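Local coordinates for protein D-psicose 3-epimerase (Agrobacterium tumefaciens, PDB 2HK0) that probably interconverts D-fructose and D-psicose by metal-dependent epimerisation at C3, using a TIM-barrel active site suited to a non-phosphorylated sugar, at residues H229-S233 and M243-E247. Residues are numbered along the deposited sequence; the frame is centred on the assembly and turned at random.
Sequences HTGES and MPWHE
The carboxylate oxygen OE2 of E232 accepts the indole N-H of W245, with NE1 2.8 Å away, and also the backbone N-H of G239; a weaker bond from G241 N joins them. The carboxylate stands almost perpendicular to the indole (89°), yet OE2 lies close to the ring plane; NE1 reaches its syn side from 32° out of the carboxylate plane. The other oxygen of E232, OE1, uses its syn lone pair for M243 N at 3.1 Å. A bend at chi2 (-66°) curls the glutamate chain to bring both oxygens to M243 and W245, and these bonds, with that from G239, help to fix the carboxylate's rotation. Further round the indole of W245, the edge at CZ3 meets the methyl CG2 of T230 at 3.9 Å, while CB of M243, a selenomethionine, lies 3.1 Å above one ring face, offset toward its rim. Curled by its second and third torsions, the M243 chain carries its methyl CE to G231 O and S233 N. F302 adds an edge-to-face contact to W245. The buried glutamate thus ties the loop after strand 225-230 to the residue leading into helix 245-254 and to its first turn, within a beta-alpha-beta unit of a xylose isomerase-like TIM barrel.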
loop_
_atom_site.group_PDB
_atom_site.type_symbol
_atom_site.label_atom_id
_atom_site.label_comp_id
_atom_site.label_asym_id
_atom_site.label_seq_id
_atom_site.Cartn_x
_atom_site.Cartn_y
_atom_site.Cartn_z
ATOM N N HIS A 229 13.250 13.474 -8.288
ATOM C CA HIS A 229 14.247 12.768 -7.488
ATOM C C HIS A 229 13.606 11.561 -6.807
ATOM O O HIS A 229 12.450 11.631 -6.362
ATOM C CB HIS A 229 14.827 13.698 -6.410
ATOM C CG HIS A 229 15.964 14.544 -6.889
ATOM N ND1 HIS A 229 16.709 15.336 -6.042
ATOM C CD2 HIS A 229 16.528 14.667 -8.112
ATOM C CE1 HIS A 229 17.689 15.903 -6.721
ATOM N NE2 HIS A 229 17.602 15.512 -7.981
ATOM N N THR A 230 14.361 10.471 -6.690
ATOM C CA THR A 230 13.844 9.262 -6.062
ATOM C C THR A 230 14.732 8.699 -4.954
ATOM O O THR A 230 15.953 8.886 -4.948
ATOM C CB THR A 230 13.653 8.154 -7.081
ATOM O OG1 THR A 230 14.881 7.973 -7.792
ATOM C CG2 THR A 230 12.528 8.513 -8.057
ATOM N N GLY A 231 14.088 7.984 -4.039
ATOM C CA GLY A 231 14.768 7.358 -2.919
ATOM C C GLY A 231 13.692 6.798 -2.012
ATOM O O GLY A 231 12.531 7.206 -2.110
ATOM N N GLU A 232 14.046 5.861 -1.139
ATOM C CA GLU A 232 13.058 5.306 -0.232
ATOM C C GLU A 232 12.867 6.349 0.870
ATOM O O GLU A 232 13.564 7.369 0.888
ATOM C CB GLU A 232 13.539 3.960 0.330
ATOM C CG GLU A 232 13.644 2.827 -0.724
ATOM C CD GLU A 232 12.284 2.405 -1.321
ATOM O OE1 GLU A 232 11.238 2.747 -0.720
ATOM O OE2 GLU A 232 12.264 1.711 -2.378
ATOM N N SER A 233 11.933 6.107 1.783
ATOM C CA SER A 233 11.635 7.073 2.832
ATOM C C SER A 233 12.842 7.422 3.685
ATOM O O SER A 233 12.933 8.551 4.206
ATOM C CB SER A 233 10.509 6.556 3.734
ATOM O OG SER A 233 10.970 5.503 4.564
HETATM N N MSE A 243 8.125 2.488 -0.729
HETATM C CA MSE A 243 7.599 3.594 -1.532
HETATM C C MSE A 243 6.575 2.987 -2.535
HETATM O O MSE A 243 6.776 1.884 -3.053
HETATM C CB MSE A 243 8.775 4.238 -2.267
HETATM C CG MSE A 243 8.591 5.661 -2.746
HETATM SE SE MSE A 243 8.236 6.932 -1.314
HETATM C CE MSE A 243 9.980 7.206 -0.527
ATOM N N PRO A 244 5.458 3.681 -2.808
ATOM C CA PRO A 244 4.483 3.114 -3.757
ATOM C C PRO A 244 4.943 3.319 -5.214
ATOM O O PRO A 244 4.333 4.062 -5.984
ATOM C CB PRO A 244 3.196 3.880 -3.456
ATOM C CG PRO A 244 3.514 4.745 -2.246
ATOM C CD PRO A 244 4.983 4.960 -2.264
ATOM N N TRP A 245 6.014 2.634 -5.583
ATOM C CA TRP A 245 6.587 2.767 -6.910
ATOM C C TRP A 245 5.613 2.593 -8.069
ATOM O O TRP A 245 5.666 3.347 -9.034
ATOM C CB TRP A 245 7.781 1.816 -7.036
ATOM C CG TRP A 245 8.878 2.168 -6.055
ATOM C CD1 TRP A 245 9.332 1.403 -5.015
ATOM C CD2 TRP A 245 9.604 3.398 -5.996
ATOM N NE1 TRP A 245 10.303 2.089 -4.305
ATOM C CE2 TRP A 245 10.485 3.316 -4.884
ATOM C CE3 TRP A 245 9.599 4.573 -6.774
ATOM C CZ2 TRP A 245 11.349 4.368 -4.527
ATOM C CZ3 TRP A 245 10.450 5.607 -6.426
ATOM C CH2 TRP A 245 11.316 5.498 -5.305
ATOM N N HIS A 246 4.715 1.621 -7.969
ATOM C CA HIS A 246 3.750 1.394 -9.032
ATOM C C HIS A 246 2.829 2.610 -9.224
ATOM O O HIS A 246 2.571 3.037 -10.350
ATOM C CB HIS A 246 2.944 0.129 -8.734
ATOM C CG HIS A 246 1.919 -0.190 -9.783
ATOM N ND1 HIS A 246 0.578 0.067 -9.612
ATOM C CD2 HIS A 246 2.042 -0.725 -11.021
ATOM C CE1 HIS A 246 -0.083 -0.298 -10.697
ATOM N NE2 HIS A 246 0.782 -0.780 -11.568
ATOM N N GLU A 247 2.337 3.165 -8.124
ATOM C CA GLU A 247 1.471 4.345 -8.169
ATOM C C GLU A 247 2.239 5.539 -8.777
ATOM O O GLU A 247 1.702 6.308 -9.589
ATOM C CB GLU A 247 1.020 4.710 -6.747
ATOM C CG GLU A 247 0.082 5.917 -6.684
ATOM C CD GLU A 247 -0.200 6.367 -5.259
ATOM O OE1 GLU A 247 -0.229 5.499 -4.366
ATOM O OE2 GLU A 247 -0.405 7.576 -5.024
#